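Local coordinates for protein isomaltose glucohydrolase (Kribbella flavida, PDB 5Z3E) that hydrolyses the alpha-1,6-glucosidic linkage of isomaltose from its non-reducing end, releasing beta-D-glucose and D-glucose inside the cell, at residues A47-H52 against E82-Y87; L323-A328 against A392-L397. The protein carries 1 engineered substitution. All blocks are in the same frame, centred on the assembly; numbering follows the deposited sequence.

Contact 1 (47-52 against 82-87) and contact 2 (323-328 against 392-397) lie about 17 Å apart between centres, in series along the chain, both away from the catalytic residues; contact 1 joins two helices, contact 2 a helix to the end of another and the turn after it. In contact 1 the touching side chains are mostly buried and meet through isoleucine methyl groups. Contact 2 is partly buried and mixed: an indole, a carboxylate, a bridging water and a small apolar patch. Each uses a different pair of helices, yet Arg86 ties them together, because it belongs to helix 74-87 of contact 1 and forms salt bridges with Asp393 and Glu394 at the end of helix 382-394.

Contact 1: residues A47-H52 against E82-Y87; sequences AVITRH and EGISRY
Ile49 and Ile84 reach toward each other tip to tip between helix 32-52 and helix 74-87; the CA atoms of Ile49 and Ile84, 8.2 Å apart, are the nearest pair between 47-52 and 82-87. The end of Ile84 does most of the touching: its CD1 lies 3.6 Å from Ile49 CG2, and Ile84 CG1 follows at 3.7 Å from the same methyl. Ile49 CD1 closes in on Ile84 CD1 at 3.9 Å, which leaves the terminal methyl of Ile84 against both branches of Ile49. In Ile84, CG1 stands anti to the carbonyl carbon (chi1 -68°), and a second bend at chi2 (-65°) brings CD1 round to the facing helix. One residue further on, Thr50 CG2 touches Ile84 CD1 more loosely at 4.3 Å. The threonine offers this methyl while its hydroxyl OG1 bonds to His46 O, one turn back in its own helix, and the polar group is thereby satisfied away from the apolar meeting point. Asp89 and Ser92 add to the surroundings of both Thr50 and Ile84, and His385 of helix 382-394 packs on Ile49. Along helix 74-87, Arg86 NE bonds Glu82 OE2 at 2.8 Å, an i to i+4 salt bridge. The contact joins two successive helices of the (alpha/alpha)6 barrel of family 15 glycoside hydrolases.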
ATOM      1  N   ALA A  47     -14.173   1.454  13.580  1.00 13.27           N
ATOM      2  CA  ALA A  47     -15.481   0.849  13.503  1.00 14.93           C
ATOM      3  C   ALA A  47     -15.856   0.476  12.084  1.00 14.47           C
ATOM      4  O   ALA A  47     -16.388  -0.611  11.856  1.00 15.17           O
ATOM      5  CB  ALA A  47     -16.536   1.779  14.117  1.00 17.71           C
ATOM      6  N   VAL A  48     -15.608   1.339  11.124  0.61 13.92           N
ATOM      7  CA  VAL A  48     -16.059   1.060   9.788  0.61 14.69           C
ATOM      8  C   VAL A  48     -15.200  -0.050   9.142  0.61 13.33           C
ATOM      9  O   VAL A  48     -15.714  -0.874   8.394  0.61 13.68           O
ATOM     10  CB  VAL A  48     -16.192   2.362   8.973  0.61 15.38           C
ATOM     11  CG1 VAL A  48     -14.829   2.889   8.605  0.61 13.78           C
ATOM     12  CG2 VAL A  48     -17.015   2.172   7.732  0.61 14.36           C
ATOM     13  N   ILE A  49     -13.912  -0.111   9.472  1.00 11.91           N
ATOM     14  CA  ILE A  49     -13.070  -1.187   8.967  1.00 11.55           C
ATOM     15  C   ILE A  49     -13.529  -2.525   9.532  1.00 11.25           C
ATOM     16  O   ILE A  49     -13.701  -3.516   8.810  1.00 12.13           O
ATOM     17  CB  ILE A  49     -11.585  -0.919   9.296  1.00 10.87           C
ATOM     18  CG1 ILE A  49     -11.029   0.230   8.446  1.00 11.03           C
ATOM     19  CG2 ILE A  49     -10.765  -2.182   9.103  1.00 10.93           C
ATOM     20  CD1 ILE A  49      -9.738   0.816   8.963  1.00 10.84           C
ATOM     21  N   THR A  50     -13.731  -2.580  10.837  1.00 11.56           N
ATOM     22  CA  THR A  50     -14.065  -3.858  11.466  1.00 12.31           C
ATOM     23  C   THR A  50     -15.479  -4.286  11.157  1.00 12.87           C
ATOM     24  O   THR A  50     -15.741  -5.485  11.042  1.00 13.99           O
ATOM     25  CB  THR A  50     -13.768  -3.865  12.969  1.00 13.21           C
ATOM     26  OG1 THR A  50     -14.514  -2.831  13.624  1.00 14.19           O
ATOM     27  CG2 THR A  50     -12.298  -3.710  13.249  1.00 13.57           C
ATOM     28  N   ARG A  51     -16.401  -3.342  10.967  1.00 13.00           N
ATOM     29  CA  ARG A  51     -17.751  -3.729  10.603  1.00 14.48           C
ATOM     30  C   ARG A  51     -17.779  -4.361   9.230  1.00 13.96           C
ATOM     31  O   ARG A  51     -18.547  -5.291   8.991  1.00 16.40           O
ATOM     32  CB  ARG A  51     -18.657  -2.498  10.604  1.00 19.05           C
ATOM     33  CG  ARG A  51     -20.072  -2.917  10.343  1.00 31.36           C
ATOM     34  CD  ARG A  51     -20.684  -2.492   9.060  1.00 46.32           C
ATOM     35  NE  ARG A  51     -20.751  -1.023   8.945  1.00 37.61           N
ATOM     36  CZ  ARG A  51     -21.446  -0.369   8.010  1.00 53.29           C
ATOM     37  NH1 ARG A  51     -21.320   0.972   7.898  1.00 50.93           N
ATOM     38  NH2 ARG A  51     -22.317  -1.014   7.219  1.00 61.77           N
ATOM     39  N   HIS A  52     -16.960  -3.876   8.311  1.00 12.38           N
ATOM     40  CA  HIS A  52     -16.974  -4.371   6.941  1.00 12.46           C
ATOM     41  C   HIS A  52     -16.048  -5.546   6.684  1.00 11.52           C
ATOM     42  O   HIS A  52     -16.109  -6.159   5.619  1.00 12.66           O
ATOM     43  CB  HIS A  52     -16.694  -3.236   5.963  1.00 13.84           C
ATOM     44  CG  HIS A  52     -17.819  -2.296   5.803  1.00 15.57           C
ATOM     45  ND1 HIS A  52     -18.981  -2.663   5.184  1.00 19.18           N
ATOM     46  CD2 HIS A  52     -17.967  -1.041   6.242  1.00 19.32           C
ATOM     47  CE1 HIS A  52     -19.797  -1.631   5.218  1.00 24.36           C
ATOM     48  NE2 HIS A  52     -19.209  -0.637   5.844  1.00 22.67           N
ATOM     49  N   GLU A  82      -2.402  -2.619   9.110  1.00  8.07           N
ATOM     50  CA  GLU A  82      -1.418  -1.888   9.899  1.00  8.20           C
ATOM     51  C   GLU A  82      -2.088  -0.800  10.730  1.00  8.25           C
ATOM     52  O   GLU A  82      -1.740  -0.619  11.900  1.00  8.87           O
ATOM     53  CB  GLU A  82      -0.331  -1.315   8.977  1.00  8.11           C
ATOM     54  CG  GLU A  82       0.656  -0.390   9.657  1.00  8.60           C
ATOM     55  CD  GLU A  82       1.547  -0.985  10.736  1.00  8.52           C
ATOM     56  OE1 GLU A  82       1.461  -2.191  11.048  1.00  8.74           O
ATOM     57  OE2 GLU A  82       2.353  -0.178  11.288  1.00  9.12           O
ATOM     58  N   GLY A  83      -3.032  -0.070  10.153  1.00  8.65           N
ATOM     59  CA  GLY A  83      -3.776   0.904  10.947  1.00  9.14           C
ATOM     60  C   GLY A  83      -4.517   0.273  12.096  1.00  9.19           C
ATOM     61  O   GLY A  83      -4.515   0.785  13.215  1.00  9.87           O
ATOM     62  N   ILE A  84      -5.154  -0.878  11.844  1.00  8.88           N
ATOM     63  CA  ILE A  84      -5.903  -1.581  12.869  1.00  9.55           C
ATOM     64  C   ILE A  84      -4.979  -2.126  13.960  1.00  9.31           C
ATOM     65  O   ILE A  84      -5.308  -2.093  15.151  1.00 10.33           O
ATOM     66  CB  ILE A  84      -6.754  -2.694  12.219  1.00 10.03           C
ATOM     67  CG1 ILE A  84      -7.868  -2.099  11.347  1.00 10.54           C
ATOM     68  CG2 ILE A  84      -7.302  -3.678  13.241  1.00 11.50           C
ATOM     69  CD1 ILE A  84      -8.933  -1.303  12.117  1.00 11.65           C
ATOM     70  N   SER A  85      -3.820  -2.642  13.559  1.00  9.33           N
ATOM     71  CA  SER A  85      -2.841  -3.152  14.503  1.00  9.41           C
ATOM     72  C   SER A  85      -2.316  -2.044  15.410  1.00  9.47           C
ATOM     73  O   SER A  85      -2.207  -2.215  16.630  1.00 10.30           O
ATOM     74  CB  SER A  85      -1.690  -3.810  13.739  1.00  9.29           C
ATOM     75  OG  SER A  85      -0.697  -4.269  14.632  1.00  9.49           O
ATOM     76  N   ARG A  86      -2.029  -0.879  14.835  1.00  9.63           N
ATOM     77  CA  ARG A  86      -1.630   0.289  15.632  1.00 10.21           C
ATOM     78  C   ARG A  86      -2.717   0.726  16.577  1.00 10.60           C
ATOM     79  O   ARG A  86      -2.447   1.116  17.713  1.00 12.02           O
ATOM     80  CB  ARG A  86      -1.237   1.437  14.706  1.00 10.63           C
ATOM     81  CG  ARG A  86       0.113   1.269  14.040  1.00  9.71           C
ATOM     82  CD  ARG A  86       0.320   2.298  12.964  1.00 10.08           C
ATOM     83  NE  ARG A  86       1.659   2.346  12.395  1.00 10.00           N
ATOM     84  CZ  ARG A  86       2.544   3.321  12.554  1.00 11.31           C
ATOM     85  NH1 ARG A  86       2.313   4.326  13.372  1.00 14.19           N
ATOM     86  NH2 ARG A  86       3.674   3.294  11.868  1.00 11.96           N
ATOM     87  N   TYR A  87      -3.970   0.674  16.129  1.00 11.23           N
ATOM     88  CA  TYR A  87      -5.105   1.028  16.965  1.00 11.89           C
ATOM     89  C   TYR A  87      -5.232   0.083  18.136  1.00 12.47           C
ATOM     90  O   TYR A  87      -5.769   0.472  19.177  1.00 14.98           O
ATOM     91  CB  TYR A  87      -6.388   1.014  16.127  1.00 12.69           C
ATOM     92  CG  TYR A  87      -7.585   1.621  16.788  1.00 12.77           C
ATOM     93  CD1 TYR A  87      -7.824   2.979  16.674  1.00 14.82           C
ATOM     94  CD2 TYR A  87      -8.492   0.864  17.489  1.00 14.14           C
ATOM     95  CE1 TYR A  87      -8.929   3.563  17.250  1.00 17.51           C
ATOM     96  CE2 TYR A  87      -9.623   1.471  18.094  1.00 16.32           C
ATOM     97  CZ  TYR A  87      -9.811   2.810  17.955  1.00 18.05           C
ATOM     98  OH  TYR A  87     -10.924   3.439  18.541  1.00 23.38           O
TER

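Contact 2: residues L323-A328 against A392-L397; sequences LGWNLA and ADELGL
The indole of Trp325 and the carboxylate of Glu394 cross obliquely, their planes 53° apart, with the pyrrole side of the ring taking the contact. Glu394 CG lies 3.4 Å from Trp325 CD1, and the carboxylate carbon CD sits 3.6 Å from Trp325 NE1. At the edge of the indole, in its plane, a water accepts a hydrogen bond from Trp325 NE1 at 2.9 Å; the same water donates to Glu394 OE2 through a weak bond of 3.4 Å. The glutamate chain bends at chi2 (-70°), which brings its carboxylate alongside CD1 and NE1 of the ring. Its stronger polar partner is Arg86 of helix 74-87, whose NH1 also pairs with Asp393 and whose cationic charge probably favours the ionised carboxylate. An alanine in place of Glu394 removes CG and the carboxylate, and would probably leave Arg86 without one of its acidic mates and the indole corner less closely packed. One turn further along helix 317-329, Ala328 CB meets Leu395 CD2 at 4.3 Å, while Met387, Ile390 and Phe79 pack on Trp325. Helix 382-394 ends here in a Schellman motif: Leu397 N bonds Ala392 O, Gly396 N bonds Asp393 O, and Gly396 adopts positive phi (77°). The contact thus joins a Schellman-capped helix end to the last turns of helix 317-329 within the (alpha/alpha)6 barrel of family 15 enzymes.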
ATOM      1  N   LEU A 323       2.075  11.008   2.598  1.00  8.79           N
ATOM      2  CA  LEU A 323       2.999  12.130   2.666  1.00  8.90           C
ATOM      3  C   LEU A 323       3.092  12.638   4.103  1.00  8.75           C
ATOM      4  O   LEU A 323       4.193  12.896   4.601  1.00  9.34           O
ATOM      5  CB  LEU A 323       2.613  13.234   1.680  1.00  9.36           C
ATOM      6  CG  LEU A 323       3.581  14.411   1.629  1.00 10.08           C
ATOM      7  CD1 LEU A 323       5.014  14.002   1.308  1.00 11.98           C
ATOM      8  CD2 LEU A 323       3.092  15.438   0.613  1.00 11.83           C
ATOM      9  N   GLY A 324       1.951  12.772   4.782  1.00  9.16           N
ATOM     10  CA  GLY A 324       1.984  13.208   6.159  1.00  9.58           C
ATOM     11  C   GLY A 324       2.812  12.299   7.063  1.00  9.20           C
ATOM     12  O   GLY A 324       3.549  12.771   7.930  1.00  9.90           O
ATOM     13  N   TRP A 325       2.670  10.982   6.869  1.00  8.95           N
ATOM     14  CA  TRP A 325       3.426   9.990   7.641  1.00  9.02           C
ATOM     15  C   TRP A 325       4.916  10.221   7.431  1.00  8.89           C
ATOM     16  O   TRP A 325       5.714  10.222   8.353  1.00  9.55           O
ATOM     17  CB  TRP A 325       2.968   8.625   7.162  1.00  9.34           C
ATOM     18  CG  TRP A 325       3.560   7.407   7.819  1.00  9.49           C
ATOM     19  CD1 TRP A 325       4.385   7.303   8.904  1.00 10.27           C
ATOM     20  CD2 TRP A 325       3.280   6.074   7.400  1.00  9.01           C
ATOM     21  NE1 TRP A 325       4.627   5.974   9.166  1.00 10.50           N
ATOM     22  CE2 TRP A 325       3.964   5.206   8.262  1.00  9.64           C
ATOM     23  CE3 TRP A 325       2.516   5.532   6.367  1.00  8.97           C
ATOM     24  CZ2 TRP A 325       3.898   3.805   8.121  1.00 10.07           C
ATOM     25  CZ3 TRP A 325       2.452   4.174   6.228  1.00  9.89           C
ATOM     26  CH2 TRP A 325       3.131   3.325   7.090  1.00 10.09           C
ATOM     27  N   ASN A 326       5.287  10.423   6.160  1.00  8.67           N
ATOM     28  CA  ASN A 326       6.669  10.673   5.804  1.00  8.62           C
ATOM     29  C   ASN A 326       7.200  12.000   6.377  1.00  9.19           C
ATOM     30  O   ASN A 326       8.357  12.059   6.815  1.00  9.97           O
ATOM     31  CB  ASN A 326       6.841  10.575   4.301  1.00  8.65           C
ATOM     32  CG  ASN A 326       7.125   9.148   3.923  1.00  8.38           C
ATOM     33  OD1 ASN A 326       8.290   8.736   3.981  1.00  9.03           O
ATOM     34  ND2 ASN A 326       6.087   8.366   3.664  1.00  8.57           N
ATOM     35  N   LEU A 327       6.362  13.026   6.401  1.00  9.36           N
ATOM     36  CA  LEU A 327       6.767  14.289   7.016  1.00  9.70           C
ATOM     37  C   LEU A 327       6.973  14.113   8.513  1.00 10.07           C
ATOM     38  O   LEU A 327       7.968  14.588   9.066  1.00 11.17           O
ATOM     39  CB  LEU A 327       5.719  15.352   6.709  1.00  9.97           C
ATOM     40  CG  LEU A 327       5.696  15.810   5.254  1.00 10.20           C
ATOM     41  CD1 LEU A 327       4.423  16.595   4.943  1.00 10.95           C
ATOM     42  CD2 LEU A 327       6.925  16.625   4.903  1.00 11.55           C
ATOM     43  N   ALA A 328       6.061  13.398   9.176  1.00 10.36           N
ATOM     44  CA  ALA A 328       6.207  13.155  10.607  1.00 11.03           C
ATOM     45  C   ALA A 328       7.526  12.442  10.903  1.00 10.87           C
ATOM     46  O   ALA A 328       8.269  12.806  11.802  1.00 11.72           O
ATOM     47  CB  ALA A 328       5.042  12.363  11.147  1.00 11.87           C
ATOM     48  N   ALA A 392      -2.546   9.273  12.284  1.00 10.52           N
ATOM     49  CA  ALA A 392      -2.992   9.695  13.617  1.00 11.40           C
ATOM     50  C   ALA A 392      -2.095   9.070  14.681  1.00 11.55           C
ATOM     51  O   ALA A 392      -1.695   9.730  15.627  1.00 12.77           O
ATOM     52  CB  ALA A 392      -4.433   9.338  13.839  1.00 12.62           C
ATOM     53  N   ASP A 393      -1.779   7.776  14.532  1.00 10.88           N
ATOM     54  CA  ASP A 393      -0.922   7.118  15.492  1.00 11.06           C
ATOM     55  C   ASP A 393       0.492   7.704  15.483  1.00 12.05           C
ATOM     56  O   ASP A 393       1.094   7.894  16.544  1.00 13.76           O
ATOM     57  CB  ASP A 393      -0.863   5.615  15.175  1.00 11.87           C
ATOM     58  CG  ASP A 393      -0.111   4.857  16.206  1.00 12.63           C
ATOM     59  OD1 ASP A 393      -0.412   5.034  17.417  1.00 15.91           O
ATOM     60  OD2 ASP A 393       0.766   4.071  15.808  1.00 13.93           O
ATOM     61  N   GLU A 394       1.027   7.976  14.308  1.00 12.16           N
ATOM     62  CA  GLU A 394       2.358   8.598  14.217  1.00 14.72           C
ATOM     63  C   GLU A 394       2.401   9.926  14.978  1.00 16.40           C
ATOM     64  O   GLU A 394       3.456  10.302  15.500  1.00 20.80           O
ATOM     65  CB  GLU A 394       2.701   8.827  12.762  1.00 15.10           C
ATOM     66  CG  GLU A 394       3.138   7.655  12.061  1.00 19.19           C
ATOM     67  CD  GLU A 394       4.533   7.174  12.533  1.00 21.17           C
ATOM     68  OE1 GLU A 394       5.544   7.827  12.286  1.00 25.57           O
ATOM     69  OE2 GLU A 394       4.527   6.120  13.107  1.00 19.88           O
ATOM     70  N   LEU A 395       1.283  10.629  14.988  1.00 14.91           N
ATOM     71  CA  LEU A 395       1.194  11.933  15.644  1.00 17.42           C
ATOM     72  C   LEU A 395       0.709  11.803  17.068  1.00 19.90           C
ATOM     73  O   LEU A 395       0.481  12.838  17.719  1.00 25.11           O
ATOM     74  CB  LEU A 395       0.289  12.839  14.800  1.00 16.47           C
ATOM     75  CG  LEU A 395       0.946  13.272  13.467  1.00 15.23           C
ATOM     76  CD1 LEU A 395      -0.099  13.876  12.543  1.00 15.59           C
ATOM     77  CD2 LEU A 395       2.100  14.228  13.713  1.00 17.98           C
ATOM     78  N   GLY A 396       0.594  10.585  17.617  1.00 18.18           N
ATOM     79  CA  GLY A 396       0.315  10.357  19.022  1.00 20.44           C
ATOM     80  C   GLY A 396      -1.120  10.573  19.380  1.00 20.31           C
ATOM     81  O   GLY A 396      -1.409  10.784  20.582  1.00 25.16           O
ATOM     82  N   LEU A 397      -2.024  10.465  18.422  1.00 18.09           N
ATOM     83  CA  LEU A 397      -3.380  10.854  18.570  1.00 25.24           C
ATOM     84  C   LEU A 397      -4.358   9.768  18.702  1.00 38.36           C
ATOM     85  O   LEU A 397      -5.554  10.074  18.804  1.00 48.09           O
ATOM     86  CB  LEU A 397      -3.829  11.745  17.446  1.00 31.70           C
ATOM     87  CG  LEU A 397      -2.941  12.947  17.164  1.00 45.13           C
ATOM     88  CD1 LEU A 397      -3.452  13.677  15.955  1.00 45.63           C
ATOM     89  CD2 LEU A 397      -2.875  13.881  18.369  1.00 50.90           C
TER
HETATM   90  O   HOH W   1       6.485   4.438  10.847  1.00 17.92           O